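PDB 6BEV: thiosulfate sulfurtransferase/rhodanese-like domain-containing protein 1 from Homo sapiens, which transfers the sulfane sulfur of thiosulfate to glutathione, producing S-sulfanylglutathione, a central intermediate of hydrogen sulfide metabolism, together with sulfite. Local coordinates for residues 41-46 against 94-99; 104-109 against 120-125; 59-64 against 83-88. All coordinates share one frame; numbering follows the deposited sequence. Where two conformers were deposited one is given.

Contact 1: 41-46 against 94-99; sequences ARLFDV and HLVFFC
Arg42, Phe44 and Val46 send their backbone N-H groups to the carbonyls of His94, Val96 and Phe98, while the carbonyls of Arg42 and Phe44 receive the N-H groups of Val96 and Phe98. These five bonds pair the two central parallel strands of the rhodanese alpha/beta fold. The shortest join Val96 N to Arg42 O and Phe44 N to Val96 O, each 2.8 Å. At the far end Val46 N reaches Phe98 O at 2.9 Å, so pairing carries on to the residue just before Cys99, the cysteine that forms the persulfide intermediate.

On the face carrying Phe44 and Phe97, the two rings lie side by side with planes only 19° apart, but slid so far that they barely overlap; their centroids are 4.9 Å apart. Phe97 CD2 tucks under Phe44 CB at 3.5 Å, and Val46 CG1 meets the same CD2 at the ring edge, in plane. Leu95 CD2 touches the edge of the Phe44 ring. Beyond this layer Phe97 rests on Thr109 of helix 103-114 and Leu68 of helix 65-73.

The other face is shaped by Phe98. Its CG stands between backbone N and carbonyl carbon (chi1 68°), which swings the ring back across the neighbouring strand, beneath Asp45. The Asp45 carboxylate is taken up by Arg47 and Thr56. Leu43 lies alongside Val96, CD2 against CG1, and the same methyl meets Phe98 CE2 at a slant. Asp45 CA sits over the Phe98 face in a CH-pi contact, 3.9 Å from the ring centroid.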
loop_
_atom_site.group_PDB
_atom_site.type_symbol
_atom_site.label_atom_id
_atom_site.label_comp_id
_atom_site.label_asym_id
_atom_site.label_seq_id
_atom_site.Cartn_x
_atom_site.Cartn_y
_atom_site.Cartn_z
ATOM N N ALA A 41 10.500 1.409 1.204
ATOM C CA ALA A 41 9.070 1.462 0.909
ATOM C C ALA A 41 8.330 0.390 1.690
ATOM O O ALA A 41 8.832 -0.714 1.899
ATOM C CB ALA A 41 8.788 1.248 -0.582
ATOM N N ARG A 42 7.106 0.724 2.082
ATOM C CA ARG A 42 6.166 -0.216 2.665
ATOM C C ARG A 42 5.027 -0.392 1.682
ATOM O O ARG A 42 4.581 0.583 1.081
ATOM C CB ARG A 42 5.594 0.331 3.964
ATOM C CG ARG A 42 6.417 0.092 5.186
ATOM C CD ARG A 42 5.600 0.472 6.413
ATOM N NE ARG A 42 4.633 -0.537 6.873
ATOM C CZ ARG A 42 3.887 -0.405 7.979
ATOM N NH1 ARG A 42 3.967 0.691 8.715
ATOM N NH2 ARG A 42 3.043 -1.355 8.358
ATOM N N LEU A 43 4.562 -1.620 1.531
ATOM C CA LEU A 43 3.538 -1.967 0.563
ATOM C C LEU A 43 2.228 -2.267 1.271
ATOM O O LEU A 43 2.204 -3.009 2.259
ATOM C CB LEU A 43 3.944 -3.228 -0.206
ATOM C CG LEU A 43 5.019 -3.070 -1.274
ATOM C CD1 LEU A 43 5.613 -4.429 -1.640
ATOM C CD2 LEU A 43 4.426 -2.401 -2.481
ATOM N N PHE A 44 1.134 -1.785 0.689
ATOM C CA PHE A 44 -0.224 -2.035 1.174
ATOM C C PHE A 44 -1.076 -2.502 -0.000
ATOM O O PHE A 44 -1.321 -1.731 -0.934
ATOM C CB PHE A 44 -0.826 -0.774 1.790
ATOM C CG PHE A 44 -0.016 -0.222 2.923
ATOM C CD1 PHE A 44 -0.249 -0.630 4.219
ATOM C CD2 PHE A 44 0.992 0.693 2.698
ATOM C CE1 PHE A 44 0.519 -0.137 5.266
ATOM C CE2 PHE A 44 1.767 1.174 3.733
ATOM C CZ PHE A 44 1.516 0.774 5.018
ATOM N N ASP A 45 -1.526 -3.756 0.065
ATOM C CA ASP A 45 -2.442 -4.339 -0.914
ATOM C C ASP A 45 -3.847 -3.967 -0.456
ATOM O O ASP A 45 -4.285 -4.394 0.617
ATOM C CB ASP A 45 -2.254 -5.858 -0.915
ATOM C CG ASP A 45 -3.040 -6.568 -2.016
ATOM O OD1 ASP A 45 -4.081 -6.057 -2.472
ATOM O OD2 ASP A 45 -2.601 -7.667 -2.403
ATOM N N VAL A 46 -4.531 -3.127 -1.231
ATOM C CA VAL A 46 -5.840 -2.621 -0.831
ATOM C C VAL A 46 -6.984 -3.390 -1.481
ATOM O O VAL A 46 -8.135 -2.937 -1.442
ATOM C CB VAL A 46 -5.961 -1.103 -1.025
ATOM C CG1 VAL A 46 -4.867 -0.396 -0.247
ATOM C CG2 VAL A 46 -5.948 -0.714 -2.494
ATOM N N HIS A 94 7.140 6.858 1.156
ATOM C CA HIS A 94 6.962 5.710 0.293
ATOM C C HIS A 94 6.060 4.657 0.923
ATOM O O HIS A 94 6.391 3.462 0.987
ATOM C CB HIS A 94 8.296 5.130 -0.131
ATOM C CG HIS A 94 9.249 6.152 -0.636
ATOM N ND1 HIS A 94 9.021 6.886 -1.779
ATOM C CD2 HIS A 94 10.440 6.563 -0.145
ATOM C CE1 HIS A 94 10.041 7.700 -1.975
ATOM N NE2 HIS A 94 10.914 7.523 -0.999
ATOM N N LEU A 95 4.885 5.118 1.352
ATOM C CA LEU A 95 3.786 4.230 1.719
ATOM C C LEU A 95 3.053 3.926 0.412
ATOM O O LEU A 95 2.328 4.769 -0.115
ATOM C CB LEU A 95 2.871 4.894 2.739
ATOM C CG LEU A 95 3.533 5.344 4.051
ATOM C CD1 LEU A 95 2.505 6.033 4.920
ATOM C CD2 LEU A 95 4.176 4.191 4.796
ATOM N N VAL A 96 3.288 2.744 -0.145
ATOM C CA VAL A 96 2.868 2.419 -1.503
ATOM C C VAL A 96 1.626 1.538 -1.460
ATOM O O VAL A 96 1.661 0.416 -0.942
ATOM C CB VAL A 96 4.004 1.744 -2.283
ATOM C CG1 VAL A 96 3.520 1.341 -3.660
ATOM C CG2 VAL A 96 5.202 2.675 -2.377
ATOM N N PHE A 97 0.540 2.039 -2.041
ATOM C CA PHE A 97 -0.734 1.338 -2.114
ATOM C C PHE A 97 -0.925 0.777 -3.516
ATOM O O PHE A 97 -0.491 1.382 -4.506
ATOM C CB PHE A 97 -1.874 2.313 -1.764
ATOM C CG PHE A 97 -1.755 2.862 -0.373
ATOM C CD1 PHE A 97 -0.993 3.991 -0.101
ATOM C CD2 PHE A 97 -2.373 2.212 0.692
ATOM C CE1 PHE A 97 -0.858 4.447 1.197
ATOM C CE2 PHE A 97 -2.232 2.671 1.983
ATOM C CZ PHE A 97 -1.480 3.784 2.227
ATOM N N PHE A 98 -1.606 -0.373 -3.606
ATOM C CA PHE A 98 -1.883 -0.936 -4.921
ATOM C C PHE A 98 -3.093 -1.862 -4.872
ATOM O O PHE A 98 -3.381 -2.492 -3.854
ATOM C CB PHE A 98 -0.668 -1.710 -5.474
ATOM C CG PHE A 98 -0.352 -2.972 -4.718
ATOM C CD1 PHE A 98 -0.848 -4.217 -5.112
ATOM C CD2 PHE A 98 0.443 -2.922 -3.590
ATOM C CE1 PHE A 98 -0.559 -5.359 -4.365
ATOM C CE2 PHE A 98 0.732 -4.071 -2.850
ATOM C CZ PHE A 98 0.237 -5.284 -3.240
ATOM N N CYS A 99 -3.739 -2.013 -6.030
ATOM C CA CYS A 99 -4.706 -3.089 -6.248
ATOM C C CYS A 99 -4.236 -3.910 -7.452
ATOM O O CYS A 99 -3.030 -3.970 -7.700
ATOM C CB CYS A 99 -6.131 -2.550 -6.392
ATOM S SG CYS A 99 -6.367 -1.499 -7.838
#

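Contact 2: 104-109 against 120-125; sequences RGLQAT and ARNYAG
Thr109 and Asn122 cross at about a right angle where helix 103-114 lies against strand 120-122, the closing step of the beta-alpha-beta unit that begins with strand 95-98. The short segments run nearly antiparallel, at 164°, with axes 7.4 Å apart.

The tight part is buried. Thr109 points its side chain at the strand and divides it: OG1 presses on Asn122 CB at 3.3 Å, while CG2, anti to the backbone N, lies over the backbone of the strand, 3.7 Å from Ala120 O. The hydroxyl turns back to its own helix and donates to Gly105 O at 2.8 Å. That carbonyl also takes the Thr109 N-H, and the two donors come from opposite faces of its plane. Asn122 extends from the strand with CG anti to its backbone N (chi1 -177°), which carries its amide onto the Gly105-Leu106 peptide; Asn122 CG is 3.5 Å from Leu106 N. Because Gly105 has no side chain, the amide can lie directly on the helix backbone. Gly105 is also close to Cys99, the catalytic residue.

Around Leu106 the contact thins out. Its side chain is exposed and touches the Asn122 amide through CB, and the chain turns off at Tyr123, the centre of an inverse gamma turn.

The hydroxyl proton of Thr109 goes to Gly105 O, within the helix, while OG1 and the threonine carbons pack on the strand. With that donor satisfied at home, burying the hydroxyl against the strand probably costs little.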
loop_
_atom_site.group_PDB
_atom_site.type_symbol
_atom_site.label_atom_id
_atom_site.label_comp_id
_atom_site.label_asym_id
_atom_site.label_seq_id
_atom_site.Cartn_x
_atom_site.Cartn_y
_atom_site.Cartn_z
ATOM N N ARG A 104 -8.485 0.950 -7.179
ATOM C CA ARG A 104 -8.567 0.950 -5.719
ATOM C C ARG A 104 -7.277 1.466 -5.089
ATOM O O ARG A 104 -7.321 2.128 -4.045
ATOM C CB ARG A 104 -8.956 -0.435 -5.190
ATOM C CG ARG A 104 -10.421 -0.776 -5.419
ATOM C CD ARG A 104 -10.766 -2.205 -4.999
ATOM N NE ARG A 104 -10.143 -3.173 -5.897
ATOM C CZ ARG A 104 -10.115 -4.490 -5.704
ATOM N NH1 ARG A 104 -10.658 -5.021 -4.617
ATOM N NH2 ARG A 104 -9.525 -5.279 -6.597
ATOM N N GLY A 105 -6.132 1.199 -5.714
ATOM C CA GLY A 105 -4.889 1.778 -5.231
ATOM C C GLY A 105 -4.899 3.293 -5.284
ATOM O O GLY A 105 -4.446 3.968 -4.355
ATOM N N LEU A 106 -5.463 3.856 -6.353
ATOM C CA LEU A 106 -5.612 5.305 -6.445
ATOM C C LEU A 106 -6.546 5.834 -5.354
ATOM O O LEU A 106 -6.229 6.810 -4.658
ATOM C CB LEU A 106 -6.156 5.668 -7.825
ATOM C CG LEU A 106 -6.407 7.161 -8.059
ATOM C CD1 LEU A 106 -5.144 7.998 -7.875
ATOM C CD2 LEU A 106 -6.988 7.392 -9.449
ATOM N N GLN A 107 -7.707 5.198 -5.194
ATOM C CA GLN A 107 -8.638 5.595 -4.149
ATOM C C GLN A 107 -7.964 5.566 -2.780
ATOM O O GLN A 107 -8.141 6.484 -1.968
ATOM C CB GLN A 107 -9.853 4.664 -4.183
ATOM C CG GLN A 107 -10.883 4.946 -3.113
ATOM C CD GLN A 107 -11.927 3.852 -2.985
ATOM O OE1 GLN A 107 -11.937 2.884 -3.741
ATOM N NE2 GLN A 107 -12.800 3.994 -2.007
ATOM N N ALA A 108 -7.203 4.507 -2.493
ATOM C CA ALA A 108 -6.536 4.383 -1.203
ATOM C C ALA A 108 -5.485 5.465 -1.026
ATOM O O ALA A 108 -5.358 6.034 0.066
ATOM C CB ALA A 108 -5.894 2.998 -1.105
ATOM N N THR A 109 -4.727 5.765 -2.084
ATOM C CA THR A 109 -3.675 6.768 -1.983
ATOM C C THR A 109 -4.269 8.134 -1.691
ATOM O O THR A 109 -3.780 8.875 -0.831
ATOM C CB THR A 109 -2.858 6.793 -3.271
ATOM O OG1 THR A 109 -2.250 5.506 -3.474
ATOM C CG2 THR A 109 -1.761 7.820 -3.195
ATOM N N ALA A 120 2.109 8.821 0.992
ATOM C CA ALA A 120 1.296 7.847 0.278
ATOM C C ALA A 120 1.478 7.997 -1.225
ATOM O O ALA A 120 1.410 9.102 -1.767
ATOM C CB ALA A 120 -0.172 8.037 0.650
ATOM N N ARG A 121 1.694 6.869 -1.895
ATOM C CA ARG A 121 1.874 6.822 -3.336
ATOM C C ARG A 121 1.150 5.603 -3.897
ATOM O O ARG A 121 1.077 4.570 -3.243
ATOM C CB ARG A 121 3.377 6.712 -3.703
ATOM C CG ARG A 121 4.251 7.752 -2.988
ATOM C CD ARG A 121 5.727 7.595 -3.278
ATOM N NE ARG A 121 6.009 7.928 -4.663
ATOM C CZ ARG A 121 7.163 7.687 -5.272
ATOM N NH1 ARG A 121 8.144 7.096 -4.613
ATOM N NH2 ARG A 121 7.317 8.007 -6.548
ATOM N N ASN A 122 0.667 5.711 -5.143
ATOM C CA ASN A 122 -0.046 4.629 -5.820
ATOM C C ASN A 122 0.905 3.950 -6.791
ATOM O O ASN A 122 1.480 4.618 -7.657
ATOM C CB ASN A 122 -1.234 5.196 -6.604
ATOM C CG ASN A 122 -2.065 4.120 -7.289
ATOM O OD1 ASN A 122 -2.203 2.989 -6.803
ATOM N ND2 ASN A 122 -2.640 4.483 -8.434
ATOM N N TYR A 123 1.039 2.629 -6.674
ATOM C CA TYR A 123 1.718 1.859 -7.713
ATOM C C TYR A 123 0.686 1.599 -8.822
ATOM O O TYR A 123 -0.024 0.593 -8.838
ATOM C CB TYR A 123 2.344 0.591 -7.142
ATOM C CG TYR A 123 2.848 -0.340 -8.221
ATOM C CD1 TYR A 123 3.452 0.161 -9.362
ATOM C CD2 TYR A 123 2.679 -1.713 -8.127
ATOM C CE1 TYR A 123 3.867 -0.683 -10.382
ATOM C CE2 TYR A 123 3.101 -2.559 -9.130
ATOM C CZ TYR A 123 3.687 -2.043 -10.264
ATOM O OH TYR A 123 4.068 -2.894 -11.270
ATOM N N ALA A 124 0.607 2.554 -9.756
ATOM C CA ALA A 124 -0.459 2.549 -10.761
ATOM C C ALA A 124 -0.396 1.336 -11.681
ATOM O O ALA A 124 -1.441 0.837 -12.116
ATOM C CB ALA A 124 -0.418 3.844 -11.568
ATOM N N GLY A 125 0.803 0.842 -11.989
ATOM C CA GLY A 125 0.896 -0.366 -12.803
ATOM C C GLY A 125 0.204 -1.545 -12.145
ATOM O O GLY A 125 -0.385 -2.399 -12.815
#

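Contact 3: 59-64 against 83-88; sequences GALNIP and YSAEKP
Leu61, on the short edge strand 61-62, meets the end of helix 76-83 and the loop that follows it. With CG anti to the backbone N (chi1 178°), its side chain extends toward that turn and spreads its two methyls over different partners. CD1 comes to 3.5 Å from Tyr83 O, and CD2 lies 4.0 Å from Ala85 CB, close also to Tyr83 CB. Ser84, between these two partners, takes a positive phi as the chain leaves the helix.

Asn62 takes part through its backbone: Asn62 O approaches the Tyr83 ring obliquely, 3.8 Å from CD1. Its side chain is occupied elsewhere, ND2 donating to the carbonyls of Asp45 and Arg47.

Ile63 then crosses the tyrosine at about a right angle. CG1 stands over one face of the ring as a CH-pi contact, 4.2 Å from the centroid of Tyr83 and 21° off the normal, displaced toward the rim. The CG2 branch reaches further along the ring, 3.9 Å from Tyr83 OH. Phe79 meets the tyrosine ring as well and touches Leu61 and Ile63.

No hydrogen bond spans the two segments; the helix end is seated on the sheet edge mainly by aliphatic and aromatic carbon, with two backbone carbonyls lying against it. The polar tip of Tyr83 is satisfied separately by Glu67 of helix 65-73, a bond that would help fix the ring beneath Ile63.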
loop_
_atom_site.group_PDB
_atom_site.type_symbol
_atom_site.label_atom_id
_atom_site.label_comp_id
_atom_site.label_asym_id
_atom_site.label_seq_id
_atom_site.Cartn_x
_atom_site.Cartn_y
_atom_site.Cartn_z
ATOM N N GLY A 59 5.754 -9.147 0.635
ATOM C CA GLY A 59 5.908 -8.184 1.696
ATOM C C GLY A 59 4.718 -7.276 1.920
ATOM O O GLY A 59 4.696 -6.542 2.912
ATOM N N ALA A 60 3.721 -7.301 1.052
ATOM C CA ALA A 60 2.626 -6.350 1.176
ATOM C C ALA A 60 1.691 -6.702 2.322
ATOM O O ALA A 60 1.341 -7.862 2.530
ATOM C CB ALA A 60 1.825 -6.329 -0.119
ATOM N N LEU A 61 1.256 -5.675 3.033
ATOM C CA LEU A 61 0.248 -5.812 4.077
ATOM C C LEU A 61 -1.127 -5.576 3.466
ATOM O O LEU A 61 -1.333 -4.568 2.789
ATOM C CB LEU A 61 0.500 -4.761 5.157
ATOM C CG LEU A 61 -0.510 -4.759 6.291
ATOM C CD1 LEU A 61 -0.466 -6.062 7.065
ATOM C CD2 LEU A 61 -0.258 -3.579 7.206
ATOM N N ASN A 62 -2.071 -6.481 3.712
ATOM C CA ASN A 62 -3.413 -6.334 3.155
ATOM C C ASN A 62 -4.266 -5.460 4.072
ATOM O O ASN A 62 -4.609 -5.856 5.193
ATOM C CB ASN A 62 -4.027 -7.716 2.978
ATOM C CG ASN A 62 -5.440 -7.701 2.402
ATOM O OD1 ASN A 62 -6.244 -8.552 2.748
ATOM N ND2 ASN A 62 -5.738 -6.759 1.525
ATOM N N ILE A 63 -4.606 -4.270 3.582
ATOM C CA ILE A 63 -5.622 -3.418 4.197
ATOM C C ILE A 63 -6.614 -3.101 3.096
ATOM O O ILE A 63 -6.383 -2.178 2.292
ATOM C CB ILE A 63 -5.081 -2.115 4.801
ATOM C CG1 ILE A 63 -3.936 -2.394 5.768
ATOM C CG2 ILE A 63 -6.227 -1.394 5.491
ATOM C CD1 ILE A 63 -3.322 -1.146 6.376
ATOM N N PRO A 64 -7.703 -3.855 2.988
ATOM C CA PRO A 64 -8.691 -3.561 1.944
ATOM C C PRO A 64 -9.084 -2.090 1.982
ATOM O O PRO A 64 -9.192 -1.475 3.050
ATOM C CB PRO A 64 -9.868 -4.465 2.319
ATOM C CG PRO A 64 -9.231 -5.639 3.001
ATOM C CD PRO A 64 -8.085 -5.035 3.789
ATOM N N TYR A 83 -3.925 -5.925 12.254
ATOM C CA TYR A 83 -3.120 -6.120 11.052
ATOM C C TYR A 83 -1.773 -6.794 11.300
ATOM O O TYR A 83 -1.093 -7.146 10.334
ATOM C CB TYR A 83 -2.932 -4.774 10.310
ATOM C CG TYR A 83 -4.261 -4.235 9.838
ATOM C CD1 TYR A 83 -4.952 -4.851 8.803
ATOM C CD2 TYR A 83 -4.855 -3.158 10.469
ATOM C CE1 TYR A 83 -6.193 -4.403 8.399
ATOM C CE2 TYR A 83 -6.094 -2.703 10.062
ATOM C CZ TYR A 83 -6.766 -3.331 9.042
ATOM O OH TYR A 83 -8.020 -2.846 8.689
ATOM N N SER A 84 -1.376 -6.990 12.558
ATOM C CA SER A 84 -0.126 -7.674 12.894
ATOM C C SER A 84 1.089 -6.953 12.317
ATOM O O SER A 84 2.060 -7.584 11.896
ATOM C CB SER A 84 -0.146 -9.139 12.449
ATOM O OG SER A 84 -1.203 -9.843 13.056
ATOM N N ALA A 85 1.044 -5.625 12.323
ATOM C CA ALA A 85 2.119 -4.784 11.812
ATOM C C ALA A 85 1.975 -3.428 12.488
ATOM O O ALA A 85 0.931 -3.114 13.054
ATOM C CB ALA A 85 2.052 -4.625 10.288
ATOM N N GLU A 86 3.034 -2.625 12.424
ATOM C CA GLU A 86 3.017 -1.314 13.060
ATOM C C GLU A 86 2.282 -0.298 12.185
ATOM O O GLU A 86 2.456 -0.257 10.966
ATOM C CB GLU A 86 4.451 -0.846 13.318
ATOM C CG GLU A 86 4.566 0.432 14.136
ATOM C CD GLU A 86 6.001 0.742 14.550
ATOM O OE1 GLU A 86 6.620 -0.082 15.260
ATOM O OE2 GLU A 86 6.515 1.812 14.165
ATOM N N LYS A 87 1.468 0.535 12.817
ATOM C CA LYS A 87 0.736 1.562 12.092
ATOM C C LYS A 87 1.723 2.535 11.450
ATOM O O LYS A 87 2.671 2.968 12.106
ATOM C CB LYS A 87 -0.181 2.328 13.051
ATOM C CG LYS A 87 -1.128 3.294 12.353
ATOM C CD LYS A 87 -1.972 4.112 13.314
ATOM C CE LYS A 87 -2.923 4.989 12.540
ATOM N NZ LYS A 87 -3.674 5.916 13.417
ATOM N N PRO A 88 1.535 2.912 10.192
ATOM C CA PRO A 88 2.396 3.937 9.607
ATOM C C PRO A 88 2.214 5.273 10.306
ATOM O O PRO A 88 1.181 5.559 10.905
ATOM C CB PRO A 88 1.912 4.019 8.158
ATOM C CG PRO A 88 0.522 3.515 8.185
ATOM C CD PRO A 88 0.487 2.473 9.260
#

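How the contacts relate
All three contacts reach one parallel sheet, ordered 61-62, 42-45, 95-98, 120-122. Contact 1 is its middle pair, centred about 2 Å from the centre of the chain; from the centre of contact 1, that of contact 2 is about 7 Å away and that of contact 3 about 9 Å. Contacts 2 and 3 lie on opposite sides of the chain's centre, about 15 Å apart between centres, without touching. The backbone of Arg121 bonds to that of Leu95 and Phe97, while Asp45 N bonds to Leu61 O. Along the chain contact 3 is nested within the loop closed by contact 1, and contact 2 follows. Cys99, which ends contact 1, lies between strand 95-98 and helix 103-114, where contact 2 begins.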